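Local atomic coordinates of devB protein (Vibrio cholerae O1 biovar eltor str. N16961, PDB entry 1Y89), a protein that probably acts as a 6-phosphogluconolactonase, hydrolysing a phosphosugar lactone in the pentose phosphate pathway. Residues A10-M21 and M43-Y53; P108-M119 and G170-A178. One frame throughout, in Å; residues are numbered along the deposited sequence.

Contact 1. Residues A10-M21 and M43-Y53; sequences ADAVVKSLADDM and MLFKLLASQPY. With PE5 (3,6,9,12,15,18,21,24-octaoxahexacosan-1-ol), chain F.
Val-14 and Leu-44 meet with their first torsions in the same state: CG1 of Val-14 lies opposite its own backbone N (chi1 163°), and so does CG of Leu-44 (chi1 177°). This drops the valine CG1 onto the neighbouring helix, 3.3 Å from the CA of Leu-44, while the leucine swings CD1 back over the turn of helix 10-21. Leu-44 is thus a knob in a hole made by Val-14, Leu-17, Ala-18 and Met-21. The reciprocal knob is Ala-18, whose CB sits among Leu-44, Leu-47, Leu-48 and Tyr-53. Packing is tight beside it: Val-14 and Leu-47 slide past each other in opposite directions, with CG1 and CD2 only 3.5 Å apart.

At one end of the seam the selenomethionine Met-43 lays SE 3.7 Å from the CB of Ala-10 and places its CE 3.6 Å from OD1 of Asp-11. At the other end, Tyr-53 closes the contact. The methyl of Ala-18 makes a CH-pi contact over one face of the ring, with CB 3.8 Å from the centroid. The phenol meets Asp-19 at the ring's edge: OH donates a very short hydrogen bond, 2.5 Å, to OD1, which lies in the ring plane. OD2, on its syn lone pair, takes a salt bridge from Lys-15 NZ at 3.0 Å. The carboxylate is therefore held through both oxygens, and the lysine's CD and CE pass across the tyrosine OH.

The segments 10-21 and 43-48 cross at -58°. Leu-17 and Leu-44 also reach strand 134-137, touching Trp-134 and Leu-136, so this is a pair of neighbouring helices layered on one face of the central sheet, as expected of a Rossmann-like alpha/beta fold.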
# COMPACT_ATOMS: atom_id res chain seq x y z
N ALA A 10 -14.62 6.88 4.17
CA ALA A 10 -14.91 6.38 2.83
C ALA A 10 -14.42 7.37 1.77
O ALA A 10 -13.99 6.95 0.69
CB ALA A 10 -16.43 6.14 2.64
N ASP A 11 -14.51 8.68 2.05
CA ASP A 11 -14.00 9.69 1.10
C ASP A 11 -12.51 9.44 0.77
O ASP A 11 -12.10 9.56 -0.36
CB ASP A 11 -14.14 11.13 1.67
CG ASP A 11 -15.55 11.73 1.48
OD1 ASP A 11 -16.32 11.30 0.60
OD2 ASP A 11 -15.89 12.69 2.21
N ALA A 12 -11.72 9.10 1.79
CA ALA A 12 -10.27 8.90 1.64
C ALA A 12 -10.00 7.67 0.81
O ALA A 12 -9.05 7.66 0.03
CB ALA A 12 -9.60 8.74 3.00
N VAL A 13 -10.80 6.62 1.00
CA VAL A 13 -10.69 5.41 0.14
C VAL A 13 -10.86 5.79 -1.32
O VAL A 13 -10.03 5.48 -2.16
CB VAL A 13 -11.76 4.32 0.49
CG1 VAL A 13 -11.68 3.19 -0.52
CG2 VAL A 13 -11.58 3.79 1.94
N VAL A 14 -11.97 6.46 -1.62
CA VAL A 14 -12.29 6.73 -3.02
C VAL A 14 -11.33 7.77 -3.64
O VAL A 14 -11.01 7.68 -4.81
CB VAL A 14 -13.77 7.10 -3.12
CG1 VAL A 14 -14.06 7.76 -4.38
CG2 VAL A 14 -14.61 5.77 -2.99
N LYS A 15 -10.84 8.70 -2.83
CA LYS A 15 -9.80 9.64 -3.25
C LYS A 15 -8.55 8.89 -3.70
O LYS A 15 -7.98 9.20 -4.73
CB LYS A 15 -9.46 10.59 -2.09
CG LYS A 15 -8.29 11.60 -2.35
CD LYS A 15 -8.71 12.56 -3.47
CE LYS A 15 -7.81 13.83 -3.63
NZ LYS A 15 -6.34 13.59 -3.39
N SER A 16 -8.12 7.90 -2.91
CA SER A 16 -6.94 7.11 -3.27
C SER A 16 -7.17 6.41 -4.61
O SER A 16 -6.29 6.43 -5.50
CB SER A 16 -6.65 6.08 -2.17
OG SER A 16 -5.50 5.34 -2.52
N LEU A 17 -8.36 5.84 -4.80
CA LEU A 17 -8.67 5.16 -6.04
C LEU A 17 -8.69 6.11 -7.26
O LEU A 17 -8.21 5.76 -8.34
CB LEU A 17 -10.01 4.44 -5.91
CG LEU A 17 -10.07 3.34 -4.84
CD1 LEU A 17 -11.54 2.89 -4.62
CD2 LEU A 17 -9.19 2.10 -5.22
N ALA A 18 -9.27 7.30 -7.06
CA ALA A 18 -9.39 8.27 -8.15
C ALA A 18 -7.99 8.79 -8.51
O ALA A 18 -7.69 9.02 -9.69
CB ALA A 18 -10.28 9.44 -7.69
N ASP A 19 -7.14 8.97 -7.50
CA ASP A 19 -5.76 9.41 -7.81
C ASP A 19 -5.05 8.37 -8.65
O ASP A 19 -4.32 8.73 -9.58
CB ASP A 19 -4.96 9.75 -6.56
CG ASP A 19 -5.47 11.03 -5.87
OD1 ASP A 19 -6.15 11.85 -6.53
OD2 ASP A 19 -5.17 11.19 -4.68
N ASP A 20 -5.28 7.09 -8.35
CA ASP A 20 -4.65 6.02 -9.14
C ASP A 20 -5.23 6.02 -10.56
O ASP A 20 -4.48 5.87 -11.52
CB ASP A 20 -4.91 4.65 -8.47
CG ASP A 20 -3.95 4.36 -7.34
OD1 ASP A 20 -3.08 5.21 -7.04
OD2 ASP A 20 -4.06 3.29 -6.72
N MSE A 21 -6.55 6.19 -10.68
CA MSE A 21 -7.21 6.24 -11.99
C MSE A 21 -6.58 7.35 -12.86
O MSE A 21 -6.29 7.15 -14.04
CB MSE A 21 -8.71 6.49 -11.79
CG MSE A 21 -9.58 6.14 -12.95
SE MSE A 21 -9.74 4.17 -13.03
CE MSE A 21 -11.04 3.85 -11.77
N MSE A 43 -19.70 5.74 -5.05
CA MSE A 43 -18.94 6.88 -4.53
C MSE A 43 -17.77 7.26 -5.44
O MSE A 43 -17.53 8.44 -5.69
CB MSE A 43 -18.40 6.54 -3.15
CG MSE A 43 -19.49 6.44 -2.11
SE MSE A 43 -18.61 6.34 -0.33
CE MSE A 43 -17.52 8.04 -0.40
N LEU A 44 -17.03 6.25 -5.92
CA LEU A 44 -15.94 6.49 -6.84
C LEU A 44 -16.40 7.19 -8.12
O LEU A 44 -15.81 8.17 -8.53
CB LEU A 44 -15.18 5.19 -7.18
CG LEU A 44 -14.03 5.29 -8.20
CD1 LEU A 44 -12.93 6.29 -7.71
CD2 LEU A 44 -13.47 3.90 -8.43
N PHE A 45 -17.50 6.71 -8.73
CA PHE A 45 -18.01 7.33 -9.96
C PHE A 45 -18.37 8.80 -9.76
O PHE A 45 -18.10 9.63 -10.62
CB PHE A 45 -19.28 6.58 -10.45
CG PHE A 45 -19.04 5.10 -10.73
CD1 PHE A 45 -17.81 4.66 -11.20
CD2 PHE A 45 -20.07 4.17 -10.54
CE1 PHE A 45 -17.57 3.29 -11.46
CE2 PHE A 45 -19.84 2.80 -10.80
CZ PHE A 45 -18.60 2.37 -11.28
N LYS A 46 -19.01 9.12 -8.63
CA LYS A 46 -19.34 10.51 -8.34
C LYS A 46 -18.08 11.36 -8.24
O LYS A 46 -18.04 12.50 -8.69
CB LYS A 46 -20.22 10.63 -7.08
CG LYS A 46 -21.62 9.94 -7.29
CD LYS A 46 -22.59 10.21 -6.14
CE LYS A 46 -22.22 9.37 -4.93
NZ LYS A 46 -23.04 9.74 -3.72
N LEU A 47 -17.05 10.81 -7.60
CA LEU A 47 -15.81 11.55 -7.47
C LEU A 47 -15.12 11.72 -8.85
O LEU A 47 -14.61 12.81 -9.19
CB LEU A 47 -14.87 10.87 -6.46
CG LEU A 47 -13.48 11.53 -6.28
CD1 LEU A 47 -13.58 13.04 -5.85
CD2 LEU A 47 -12.62 10.78 -5.29
N LEU A 48 -15.07 10.64 -9.62
CA LEU A 48 -14.51 10.71 -10.97
C LEU A 48 -15.20 11.70 -11.91
O LEU A 48 -14.57 12.25 -12.84
CB LEU A 48 -14.50 9.30 -11.61
CG LEU A 48 -13.61 8.28 -10.91
CD1 LEU A 48 -13.82 6.89 -11.60
CD2 LEU A 48 -12.13 8.72 -10.95
N ALA A 49 -16.49 11.93 -11.68
CA ALA A 49 -17.26 12.90 -12.46
C ALA A 49 -17.10 14.34 -11.95
O ALA A 49 -17.59 15.29 -12.57
CB ALA A 49 -18.78 12.49 -12.45
N SER A 50 -16.47 14.52 -10.79
CA SER A 50 -16.30 15.87 -10.23
C SER A 50 -14.99 16.45 -10.74
O SER A 50 -14.11 15.72 -11.21
CB SER A 50 -16.18 15.80 -8.69
OG SER A 50 -14.93 15.22 -8.35
N GLN A 51 -14.85 17.76 -10.63
CA GLN A 51 -13.54 18.40 -10.81
C GLN A 51 -12.61 18.00 -9.67
O GLN A 51 -13.05 17.96 -8.51
CB GLN A 51 -13.69 19.93 -10.89
CG GLN A 51 -14.51 20.39 -12.11
CD GLN A 51 -14.11 19.70 -13.45
OE1 GLN A 51 -12.93 19.45 -13.72
NE2 GLN A 51 -15.11 19.38 -14.27
N PRO A 52 -11.31 17.77 -9.97
CA PRO A 52 -10.67 17.98 -11.28
C PRO A 52 -10.64 16.71 -12.17
O PRO A 52 -10.24 16.80 -13.34
CB PRO A 52 -9.23 18.35 -10.90
CG PRO A 52 -8.96 17.49 -9.67
CD PRO A 52 -10.34 17.27 -8.97
N TYR A 53 -11.10 15.58 -11.64
CA TYR A 53 -11.01 14.27 -12.33
C TYR A 53 -11.69 14.22 -13.68
O TYR A 53 -11.12 13.67 -14.63
CB TYR A 53 -11.52 13.13 -11.43
CG TYR A 53 -10.70 13.05 -10.15
CD1 TYR A 53 -9.43 12.50 -10.15
CD2 TYR A 53 -11.19 13.61 -8.95
CE1 TYR A 53 -8.64 12.44 -8.97
CE2 TYR A 53 -10.41 13.57 -7.76
CZ TYR A 53 -9.15 12.97 -7.78
OH TYR A 53 -8.38 12.89 -6.65
O1 PE5 F . 2.32 5.38 -12.92
C1 PE5 F . 1.43 4.25 -12.90
C2 PE5 F . 0.07 4.67 -12.36
O2 PE5 F . -0.45 3.66 -11.49
C3 PE5 F . -1.03 4.15 -10.29
C4 PE5 F . -1.30 2.95 -9.42
O3 PE5 F . -0.21 2.73 -8.52

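Contact 2. Residues P108-M119 and G170-A178; sequences PQAEAERFAQAM and GQLRVSKTA. With PO4 (phosphate ion), chain C.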
# COMPACT_ATOMS: atom_id res chain seq x y z
N PRO A 108 -28.01 -14.87 -21.90
CA PRO A 108 -26.79 -14.84 -21.05
C PRO A 108 -25.64 -15.73 -21.46
O PRO A 108 -24.51 -15.30 -21.34
CB PRO A 108 -27.30 -15.29 -19.67
CG PRO A 108 -28.76 -14.93 -19.72
CD PRO A 108 -29.19 -15.30 -21.12
N GLN A 109 -25.91 -16.96 -21.92
CA GLN A 109 -24.81 -17.86 -22.27
C GLN A 109 -24.00 -17.36 -23.48
O GLN A 109 -22.77 -17.34 -23.44
CB GLN A 109 -25.30 -19.29 -22.50
CG GLN A 109 -24.15 -20.29 -22.74
CD GLN A 109 -23.10 -20.28 -21.62
OE1 GLN A 109 -23.44 -20.30 -20.41
NE2 GLN A 109 -21.80 -20.27 -22.03
N ALA A 110 -24.70 -16.98 -24.56
CA ALA A 110 -24.01 -16.45 -25.73
C ALA A 110 -23.35 -15.11 -25.38
O ALA A 110 -22.29 -14.76 -25.92
CB ALA A 110 -24.95 -16.31 -26.92
N GLU A 111 -23.95 -14.38 -24.44
CA GLU A 111 -23.31 -13.15 -23.97
C GLU A 111 -22.03 -13.42 -23.16
O GLU A 111 -21.02 -12.75 -23.39
CB GLU A 111 -24.31 -12.23 -23.23
CG GLU A 111 -23.65 -11.01 -22.58
CD GLU A 111 -22.81 -10.14 -23.53
OE1 GLU A 111 -22.94 -10.22 -24.76
OE2 GLU A 111 -22.01 -9.33 -23.03
N ALA A 112 -22.05 -14.38 -22.23
CA ALA A 112 -20.80 -14.77 -21.56
C ALA A 112 -19.69 -15.11 -22.58
O ALA A 112 -18.52 -14.71 -22.38
CB ALA A 112 -21.02 -15.96 -20.61
N GLU A 113 -20.03 -15.87 -23.63
CA GLU A 113 -19.04 -16.20 -24.67
C GLU A 113 -18.56 -14.98 -25.46
O GLU A 113 -17.37 -14.86 -25.73
CB GLU A 113 -19.58 -17.27 -25.63
CG GLU A 113 -19.91 -18.56 -24.89
CD GLU A 113 -20.62 -19.60 -25.73
OE1 GLU A 113 -20.68 -19.48 -26.98
OE2 GLU A 113 -21.11 -20.57 -25.12
N ARG A 114 -19.48 -14.10 -25.86
CA ARG A 114 -19.10 -12.82 -26.52
C ARG A 114 -18.15 -11.99 -25.64
O ARG A 114 -17.11 -11.48 -26.09
CB ARG A 114 -20.33 -11.98 -26.85
CG ARG A 114 -20.05 -10.81 -27.82
CD ARG A 114 -20.97 -9.59 -27.58
NE ARG A 114 -20.89 -9.11 -26.19
CZ ARG A 114 -19.89 -8.36 -25.71
NH1 ARG A 114 -18.88 -7.97 -26.52
NH2 ARG A 114 -19.90 -8.00 -24.43
N PHE A 115 -18.52 -11.83 -24.38
CA PHE A 115 -17.72 -11.09 -23.40
C PHE A 115 -16.31 -11.70 -23.31
O PHE A 115 -15.31 -10.98 -23.40
CB PHE A 115 -18.50 -11.09 -22.05
CG PHE A 115 -17.71 -10.66 -20.83
CD1 PHE A 115 -16.97 -9.48 -20.81
CD2 PHE A 115 -17.81 -11.40 -19.65
CE1 PHE A 115 -16.30 -9.08 -19.63
CE2 PHE A 115 -17.12 -11.01 -18.48
CZ PHE A 115 -16.37 -9.85 -18.49
N ALA A 116 -16.23 -13.03 -23.19
CA ALA A 116 -14.95 -13.72 -23.11
C ALA A 116 -14.07 -13.43 -24.34
O ALA A 116 -12.87 -13.15 -24.21
CB ALA A 116 -15.17 -15.24 -22.96
N GLN A 117 -14.67 -13.52 -25.54
CA GLN A 117 -13.90 -13.36 -26.78
C GLN A 117 -13.45 -11.91 -26.88
O GLN A 117 -12.34 -11.65 -27.33
CB GLN A 117 -14.76 -13.70 -28.01
CG GLN A 117 -15.28 -15.13 -28.08
CD GLN A 117 -14.16 -16.19 -28.10
OE1 GLN A 117 -13.63 -16.60 -27.04
NE2 GLN A 117 -13.83 -16.67 -29.30
N ALA A 118 -14.32 -10.97 -26.46
CA ALA A 118 -14.01 -9.53 -26.49
C ALA A 118 -12.78 -9.21 -25.61
O ALA A 118 -11.86 -8.48 -26.04
CB ALA A 118 -15.24 -8.69 -26.05
N MSE A 119 -12.73 -9.79 -24.41
CA MSE A 119 -11.57 -9.59 -23.51
C MSE A 119 -10.30 -10.19 -24.12
O MSE A 119 -9.25 -9.53 -24.16
CB MSE A 119 -11.81 -10.18 -22.13
CG MSE A 119 -12.83 -9.42 -21.30
SE MSE A 119 -12.82 -10.25 -19.51
CE MSE A 119 -13.87 -11.90 -19.91
N GLY A 170 -32.18 -15.92 -7.67
CA GLY A 170 -32.11 -16.62 -8.94
C GLY A 170 -31.81 -15.67 -10.08
O GLY A 170 -31.72 -16.10 -11.23
N GLN A 171 -31.60 -14.40 -9.78
CA GLN A 171 -31.31 -13.42 -10.81
C GLN A 171 -30.03 -13.85 -11.53
O GLN A 171 -29.02 -14.16 -10.88
CB GLN A 171 -31.09 -12.04 -10.19
CG GLN A 171 -30.71 -10.95 -11.22
CD GLN A 171 -30.14 -9.73 -10.55
OE1 GLN A 171 -29.15 -9.81 -9.79
NE2 GLN A 171 -30.79 -8.59 -10.76
N LEU A 172 -30.06 -13.86 -12.86
CA LEU A 172 -28.89 -14.24 -13.66
C LEU A 172 -27.88 -13.12 -13.80
O LEU A 172 -28.27 -11.95 -13.93
CB LEU A 172 -29.33 -14.70 -15.06
CG LEU A 172 -30.19 -15.97 -15.04
CD1 LEU A 172 -30.66 -16.25 -16.44
CD2 LEU A 172 -29.41 -17.17 -14.43
N ARG A 173 -26.59 -13.48 -13.74
CA ARG A 173 -25.48 -12.56 -13.99
C ARG A 173 -24.49 -13.20 -14.95
O ARG A 173 -24.36 -14.43 -14.97
CB ARG A 173 -24.69 -12.31 -12.69
CG ARG A 173 -25.40 -11.36 -11.70
CD ARG A 173 -26.04 -12.12 -10.58
NE ARG A 173 -26.71 -11.17 -9.68
CZ ARG A 173 -26.11 -10.49 -8.69
NH1 ARG A 173 -24.82 -10.68 -8.43
NH2 ARG A 173 -26.81 -9.64 -7.95
N VAL A 174 -23.75 -12.37 -15.67
CA VAL A 174 -22.54 -12.80 -16.40
C VAL A 174 -21.36 -12.32 -15.55
O VAL A 174 -21.33 -11.17 -15.12
CB VAL A 174 -22.49 -12.19 -17.81
CG1 VAL A 174 -21.12 -12.47 -18.48
CG2 VAL A 174 -23.66 -12.75 -18.64
N SER A 175 -20.43 -13.23 -15.26
CA SER A 175 -19.32 -12.91 -14.39
C SER A 175 -17.99 -13.27 -15.02
O SER A 175 -17.91 -14.26 -15.76
CB SER A 175 -19.45 -13.68 -13.08
OG SER A 175 -18.48 -13.26 -12.12
N LYS A 176 -16.95 -12.52 -14.70
CA LYS A 176 -15.59 -13.04 -14.86
C LYS A 176 -15.46 -14.32 -14.05
O LYS A 176 -16.13 -14.45 -13.01
CB LYS A 176 -14.56 -12.05 -14.32
CG LYS A 176 -14.32 -10.85 -15.24
CD LYS A 176 -13.09 -10.03 -14.71
CE LYS A 176 -12.67 -8.87 -15.63
NZ LYS A 176 -13.72 -7.86 -15.98
N THR A 177 -14.63 -15.26 -14.51
CA THR A 177 -14.30 -16.42 -13.69
C THR A 177 -13.13 -16.10 -12.76
O THR A 177 -12.44 -15.08 -12.95
CB THR A 177 -13.88 -17.61 -14.56
OG1 THR A 177 -12.78 -17.21 -15.39
CG2 THR A 177 -15.07 -18.09 -15.39
N ALA A 178 -12.89 -16.97 -11.78
CA ALA A 178 -11.76 -16.78 -10.84
C ALA A 178 -10.42 -16.63 -11.60
O ALA A 178 -9.54 -15.85 -11.22
CB ALA A 178 -11.68 -17.95 -9.86
P PO4 C . -24.19 -8.16 -5.58
O1 PO4 C . -23.46 -9.32 -6.22
O2 PO4 C . -23.86 -8.15 -4.13
O3 PO4 C . -23.71 -6.95 -6.30
O4 PO4 C . -25.65 -8.38 -5.76
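Val-174 is the bump that helix 108-119 closes over, in the alpha/beta layering where a helix lies almost along a strand of the mixed sheet (axes 20° apart). Its CG1 fits the hollow between Ala-112 and Phe-115, 3.9 Å from the alanine CA and 3.7 Å from the ring's CD2, while CG2 fills the dip by the carbonyl of Pro-108. The CB of Ala-112 lies 4.1 Å from Val-174 CG1.

On either side of that valine, larger groups complete the fit. The proline's CG meets CD1 of Leu-172 at about a right angle. Further along, the Phe-115 ring turns its edge to Lys-176, with CZ 4.0 Å from CG, and takes the selenomethionine methyl CE of Met-119 over the centre of one face. The lysine's aliphatic chain runs past Met-119 SE, and its NZ goes on to Ser-34 OG.

Arg-173 points from the other side of the strand. Its NE and NH2 grip OE1 of Gln-171, and its NH1 and NH2 bind a phosphate, probably from the crystallisation liquor, whose site His-144 and Arg-70 complete. The two arginine bonds are nearly straight, Arg-173 NH1 to phosphate O1 at 2.9 Å and NH2 to O4 at 2.8 Å.

Overall arrangement
Contact 1 closes before contact 2 opens, and the two lie on opposite sides of the chain's centre, their own centres 28 Å apart and their nearest atoms about 12 Å. They do not touch; the central mixed sheet joins them. In contact 1, helix 10-25 follows strand 2-7, and helices 39-48 and 53-56 lie in the connection between the parallel strands 31-35 and 62-70. Strand 62-70 lies between 31-35 and 172-176, the strand on which helix 108-122 packs in contact 2. Contact 1 therefore belongs to the parallel, Rossmann-like part of the sheet, whereas contact 2 belongs to its antiparallel extension, beside a phosphate site consistent with phosphosugar binding.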